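Side-chain contacts in putative isochorismatase (Bordetella bronchiseptica, PDB 3UAO), which probably hydrolyses maleamate to maleate and ammonia, a step in the bacterial breakdown of nicotinate (vitamin B3): residues L48-V53 against R174-D179; S91-A96 against N103-K108. All blocks are in the same frame, centred on the assembly; numbering follows the deposited sequence.

Contact 1: L48-V53 against R174-D179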
loop_
_atom_site.group_PDB
_atom_site.type_symbol
_atom_site.label_atom_id
_atom_site.label_comp_id
_atom_site.label_asym_id
_atom_site.label_seq_id
_atom_site.Cartn_x
_atom_site.Cartn_y
_atom_site.Cartn_z
ATOM N N LEU A 48 16.869 6.238 8.155
ATOM C CA LEU A 48 15.596 6.837 8.446
ATOM C C LEU A 48 15.630 7.415 9.835
ATOM O O LEU A 48 15.909 6.672 10.780
ATOM C CB LEU A 48 14.549 5.727 8.463
ATOM C CG LEU A 48 13.153 6.250 8.700
ATOM C CD1 LEU A 48 12.840 7.275 7.641
ATOM C CD2 LEU A 48 12.229 5.080 8.671
ATOM N N ILE A 49 15.335 8.700 9.971
ATOM C CA ILE A 49 15.178 9.319 11.267
ATOM C C ILE A 49 13.694 9.619 11.459
ATOM O O ILE A 49 13.134 10.495 10.789
ATOM C CB ILE A 49 15.983 10.617 11.365
ATOM C CG1 ILE A 49 17.455 10.391 10.983
ATOM C CG2 ILE A 49 15.914 11.191 12.758
ATOM C CD1 ILE A 49 18.262 11.666 10.944
ATOM N N VAL A 50 13.028 8.916 12.362
ATOM C CA VAL A 50 11.572 9.090 12.443
ATOM C C VAL A 50 11.112 10.066 13.530
ATOM O O VAL A 50 11.371 9.869 14.690
ATOM C CB VAL A 50 10.750 7.712 12.377
ATOM C CG1 VAL A 50 11.646 6.535 12.095
ATOM C CG2 VAL A 50 9.891 7.495 13.541
ATOM N N ASP A 51 10.490 11.152 13.097
ATOM C CA ASP A 51 9.794 12.099 13.965
ATOM C C ASP A 51 10.597 12.768 15.066
ATOM O O ASP A 51 10.051 13.134 16.107
ATOM C CB ASP A 51 8.560 11.432 14.592
ATOM C CG ASP A 51 7.571 10.998 13.579
ATOM O OD1 ASP A 51 7.677 11.433 12.414
ATOM O OD2 ASP A 51 6.698 10.195 13.951
ATOM N N PHE A 52 11.877 12.974 14.853
ATOM C CA PHE A 52 12.639 13.782 15.798
ATOM C C PHE A 52 12.306 15.257 15.595
ATOM O O PHE A 52 13.116 16.011 15.055
ATOM C CB PHE A 52 14.141 13.521 15.668
ATOM C CG PHE A 52 14.630 12.396 16.523
ATOM C CD1 PHE A 52 13.901 11.973 17.621
ATOM C CD2 PHE A 52 15.857 11.793 16.256
ATOM C CE1 PHE A 52 14.394 10.974 18.422
ATOM C CE2 PHE A 52 16.346 10.813 17.057
ATOM C CZ PHE A 52 15.632 10.399 18.137
ATOM N N VAL A 53 11.106 15.642 16.051
ATOM C CA VAL A 53 10.544 16.970 15.807
ATOM C C VAL A 53 10.398 17.687 17.141
ATOM O O VAL A 53 10.318 17.034 18.178
ATOM C CB VAL A 53 9.197 16.898 15.028
ATOM C CG1 VAL A 53 9.398 16.190 13.700
ATOM C CG2 VAL A 53 8.118 16.210 15.825
ATOM N N ARG A 174 8.890 1.755 16.122
ATOM C CA ARG A 174 8.503 0.361 15.948
ATOM C C ARG A 174 7.612 0.173 14.729
ATOM O O ARG A 174 7.840 -0.737 13.932
ATOM C CB ARG A 174 7.776 -0.151 17.176
ATOM C CG ARG A 174 7.627 -1.672 17.202
ATOM C CD ARG A 174 6.239 -2.079 17.353
ATOM N NE ARG A 174 6.067 -3.529 17.288
ATOM C CZ ARG A 174 6.157 -4.357 18.328
ATOM N NH1 ARG A 174 6.426 -3.896 19.539
ATOM N NH2 ARG A 174 5.956 -5.671 18.163
ATOM N N ALA A 175 6.590 1.015 14.574
ATOM C CA ALA A 175 5.671 0.872 13.435
ATOM C C ALA A 175 6.486 0.947 12.164
ATOM O O ALA A 175 6.291 0.173 11.264
ATOM C CB ALA A 175 4.586 1.967 13.454
ATOM N N SER A 176 7.409 1.892 12.108
ATOM C CA SER A 176 8.230 2.102 10.959
ATOM C C SER A 176 9.223 0.942 10.688
ATOM O O SER A 176 9.584 0.684 9.529
ATOM C CB SER A 176 9.008 3.403 11.138
ATOM O OG SER A 176 8.159 4.514 11.168
ATOM N N VAL A 177 9.687 0.291 11.744
ATOM C CA VAL A 177 10.636 -0.804 11.620
ATOM C C VAL A 177 9.978 -2.084 11.093
ATOM O O VAL A 177 10.490 -2.759 10.201
ATOM C CB VAL A 177 11.309 -1.038 12.984
ATOM C CG1 VAL A 177 11.807 -2.498 13.141
ATOM C CG2 VAL A 177 12.424 0.003 13.205
ATOM N N VAL A 178 8.826 -2.416 11.651
ATOM C CA VAL A 178 8.039 -3.525 11.170
ATOM C C VAL A 178 7.662 -3.285 9.705
ATOM O O VAL A 178 7.675 -4.210 8.905
ATOM C CB VAL A 178 6.780 -3.692 12.030
ATOM C CG1 VAL A 178 5.756 -4.633 11.349
ATOM C CG2 VAL A 178 7.176 -4.209 13.433
ATOM N N ASP A 179 7.343 -2.042 9.346
ATOM C CA ASP A 179 7.012 -1.768 7.924
ATOM C C ASP A 179 8.169 -1.967 6.982
ATOM O O ASP A 179 7.996 -2.499 5.835
ATOM C CB ASP A 179 6.403 -0.374 7.715
ATOM C CG ASP A 179 4.844 -0.367 7.862
ATOM O OD1 ASP A 179 4.217 -1.437 7.778
ATOM O OD2 ASP A 179 4.244 0.724 8.005
#
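Val-50 and Leu-48 pack against Ser-176 in a small, buried strand-to-helix contact at the heart of a Rossmann-like fold. Strand 45-50 lies in the interior of the parallel sheet, between 87-93 and 161-167, and helix 174-182 covers one of its faces; only 81 Å² is buried between the two segments. The meeting is one of methyl groups with a serine, a light van der Waals contact. Val-50 turns both branches to the hydroxyl, CG2 lying 4.2 Å from Ser-176 OG and CG1 marginally nearer. As modelled, CG1 nearly eclipses the backbone N (chi1 -6°), which brings the two methyls to the helix side by side. Leu-48, two residues earlier on the same side of the strand, adds a looser touch, its CD2 lying 4.4 Å from Ser-176 CB.

The hydroxyl at this apolar surface is not left without partners. It accepts from Ala-144 N and is also bonded to the backbone O of residue 172, the S-hydroxycysteine just ahead of the helix, so the serine that the strand methyls touch is bonded on its polar side to Ala-144 and to the modified cysteine. Beyond Val-50 the chain leaves the strand at Asp-51, whose carboxylate forms a salt bridge with Lys-139 and a hydrogen bond with Ser-91. An aspartate, a lysine and a cysteine gathered at the C-terminal end of the sheet are consistent with the Asp-Lys-Cys triad of isochorismatase-like hydrolases. Elsewhere on the helix, Ala-175 and Val-178 pack on the second subunit, while Val-177 rests on Val-164 of the next strand. In Ser-176 itself, a chi1 of -65° swings OG away from the carbonyl carbon, out toward the strand, 4.1 Å from Val-50 CG1.

Contact 2: S91-A96 against N103-K108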
loop_
_atom_site.group_PDB
_atom_site.type_symbol
_atom_site.label_atom_id
_atom_site.label_comp_id
_atom_site.label_asym_id
_atom_site.label_seq_id
_atom_site.Cartn_x
_atom_site.Cartn_y
_atom_site.Cartn_z
ATOM N N SER A 91 11.199 11.819 8.710
ATOM C CA SER A 91 9.765 11.745 8.772
ATOM C C SER A 91 9.288 12.842 9.727
ATOM O O SER A 91 9.993 13.267 10.646
ATOM C CB SER A 91 9.323 10.338 9.247
ATOM O OG SER A 91 9.039 10.302 10.633
ATOM N N ARG A 92 8.072 13.292 9.492
ATOM C CA ARG A 92 7.417 14.297 10.333
ATOM C C ARG A 92 5.958 13.925 10.337
ATOM O O ARG A 92 5.466 13.503 9.296
ATOM C CB ARG A 92 7.522 15.699 9.707
ATOM C CG ARG A 92 8.924 16.270 9.582
ATOM C CD ARG A 92 8.920 17.568 8.814
ATOM N NE ARG A 92 7.976 18.501 9.431
ATOM C CZ ARG A 92 7.321 19.480 8.810
ATOM N NH1 ARG A 92 7.489 19.724 7.521
ATOM N NH2 ARG A 92 6.478 20.206 9.501
ATOM N N ILE A 93 5.277 14.027 11.486
ATOM C CA ILE A 93 3.823 13.922 11.519
ATOM C C ILE A 93 3.295 15.280 11.137
ATOM O O ILE A 93 3.746 16.316 11.672
ATOM C CB ILE A 93 3.292 13.441 12.872
ATOM C CG1 ILE A 93 3.719 11.988 13.106
ATOM C CG2 ILE A 93 1.744 13.448 12.934
ATOM C CD1 ILE A 93 3.381 11.423 14.509
ATOM N N VAL A 94 2.424 15.296 10.121
ATOM C CA VAL A 94 1.751 16.518 9.663
ATOM C C VAL A 94 0.288 16.260 9.309
ATOM O O VAL A 94 -0.023 15.451 8.427
ATOM C CB VAL A 94 2.423 17.099 8.430
ATOM C CG1 VAL A 94 1.547 18.250 7.832
ATOM C CG2 VAL A 94 3.841 17.575 8.729
ATOM N N TYR A 95 -0.615 16.960 9.980
ATOM C CA TYR A 95 -2.025 17.025 9.563
ATOM C C TYR A 95 -2.316 18.351 8.871
ATOM O O TYR A 95 -1.548 19.309 9.015
ATOM C CB TYR A 95 -2.938 16.901 10.768
ATOM C CG TYR A 95 -2.972 15.513 11.399
ATOM C CD1 TYR A 95 -4.007 14.621 11.117
ATOM C CD2 TYR A 95 -2.017 15.122 12.298
ATOM C CE1 TYR A 95 -4.058 13.367 11.691
ATOM C CE2 TYR A 95 -2.052 13.840 12.882
ATOM C CZ TYR A 95 -3.076 12.980 12.568
ATOM O OH TYR A 95 -3.139 11.731 13.123
ATOM N N ALA A 96 -3.454 18.392 8.161
ATOM C CA ALA A 96 -3.973 19.607 7.547
ATOM C C ALA A 96 -4.433 20.614 8.609
ATOM O O ALA A 96 -5.021 20.234 9.606
ATOM C CB ALA A 96 -5.141 19.293 6.563
ATOM N N ASN A 103 -7.941 11.686 11.913
ATOM C CA ASN A 103 -8.093 10.256 11.644
ATOM C C ASN A 103 -8.292 9.432 12.918
ATOM O O ASN A 103 -8.737 9.974 13.918
ATOM C CB ASN A 103 -6.955 9.768 10.729
ATOM C CG ASN A 103 -5.603 9.844 11.385
ATOM O OD1 ASN A 103 -5.499 10.162 12.586
ATOM N ND2 ASN A 103 -4.541 9.556 10.601
ATOM N N ILE A 104 -8.037 8.123 12.878
ATOM C CA ILE A 104 -8.269 7.283 14.047
ATOM C C ILE A 104 -7.139 7.535 15.044
ATOM O O ILE A 104 -7.387 7.823 16.213
ATOM C CB ILE A 104 -8.382 5.825 13.642
ATOM C CG1 ILE A 104 -9.412 5.682 12.528
ATOM C CG2 ILE A 104 -8.805 4.939 14.805
ATOM C CD1 ILE A 104 -10.759 6.299 12.886
ATOM N N PHE A 105 -5.894 7.501 14.575
ATOM C CA PHE A 105 -4.737 7.843 15.401
ATOM C C PHE A 105 -4.920 9.113 16.229
ATOM O O PHE A 105 -4.497 9.147 17.413
ATOM C CB PHE A 105 -3.546 8.054 14.477
ATOM C CG PHE A 105 -2.212 8.184 15.169
ATOM C CD1 PHE A 105 -1.925 7.510 16.348
ATOM C CD2 PHE A 105 -1.220 8.929 14.582
ATOM C CE1 PHE A 105 -0.660 7.610 16.953
ATOM C CE2 PHE A 105 0.035 9.050 15.192
ATOM C CZ PHE A 105 0.307 8.394 16.381
ATOM N N SER A 106 -5.459 10.177 15.609
ATOM C CA SER A 106 -5.633 11.470 16.307
ATOM C C SER A 106 -6.904 11.558 17.187
ATOM O O SER A 106 -7.141 12.577 17.807
ATOM C CB SER A 106 -5.601 12.663 15.336
ATOM O OG SER A 106 -6.712 12.715 14.465
ATOM N N ILE A 107 -7.708 10.490 17.233
ATOM C CA ILE A 107 -8.742 10.318 18.244
ATOM C C ILE A 107 -8.101 9.699 19.467
ATOM O O ILE A 107 -8.288 10.186 20.597
ATOM C CB ILE A 107 -9.901 9.413 17.755
ATOM C CG1 ILE A 107 -10.731 10.117 16.670
ATOM C CG2 ILE A 107 -10.788 9.025 18.925
ATOM C CD1 ILE A 107 -11.634 9.220 15.873
ATOM N N LYS A 108 -7.345 8.625 19.259
ATOM C CA LYS A 108 -6.610 7.973 20.360
ATOM C C LYS A 108 -5.629 8.912 21.028
ATOM O O LYS A 108 -5.533 8.930 22.243
ATOM C CB LYS A 108 -5.806 6.766 19.868
ATOM C CG LYS A 108 -6.539 5.457 19.760
ATOM C CD LYS A 108 -7.288 5.057 21.025
ATOM C CE LYS A 108 -6.360 4.670 22.181
ATOM N NZ LYS A 108 -7.180 4.088 23.295
#
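Tyr-95 and Asn-103 join the chain leaving strand 87-93 to a capping box at the beginning of the short helix 105-108, in a buried contact toward the periphery of the Rossmann-like domain.

The polar part centres on Asn-103 OD1, which receives two hydrogen bonds. Tyr-95 OH donates to Asn-103 OD1 over 2.9 Å, meeting the C=O at 113° and tilted out of the carbonyl plane. The amide reaches the phenol at the ring's edge and stands almost upright to it, the two planes 83° apart. Ser-106 N supplies the second bond, also to Asn-103 OD1, at 3.0 Å and almost head-on to the carbonyl oxygen. In return Asn-103 N donates to Ser-106 OG at 3.0 Å, which completes the box. With chi1 at 66°, the Asn-103 amide is folded between its own backbone N and carbonyl carbon, curled back over the turn where the Ser-106 N-H can be met. Its ND2 is bonded to Ser-140 O, so both ends of the amide are held and its rotation is fixed.

Two carbons flank the phenol oxygen. Ser-106 CB comes within 3.4 Å of Tyr-95 OH, and Phe-105 CD2 lies 3.7 Å from Tyr-95 OH, which sits obliquely to the Phe-105 ring. The hydroxyl thus points into the corner between the turn and that ring, bonded to the amide oxygen.

Packing between subunits involves the same turn: Phe-105 lies on Met-181 of the second subunit, and Asn-103 on Gln-156 of the third, which places the capped turn at subunit boundaries.

The apolar part is slighter: on the strand side, the Ile-93 methyl CD1 meets the edge of the Phe-105 ring, 4.2 Å from Phe-105 CE2.

How the contacts relate
Both contacts are buried and rise from neighbouring strands of one parallel sheet, 45-50 and 87-93, but they differ in depth. Contact 1 lies almost at the centre of the chain and joins the sheet to a covering helix through apolar branches, across a long separation in sequence; contact 2, about 14 Å away between centres, is peripheral, local in sequence and governed by hydrogen bonds around an amide. They meet where the two strands pair, with Ile-49 O and Ser-91 N 3.1 Å apart, a probable hydrogen bond. The second subunit touches both, at helix 174-182 in contact 1 and helix 105-108 in contact 2.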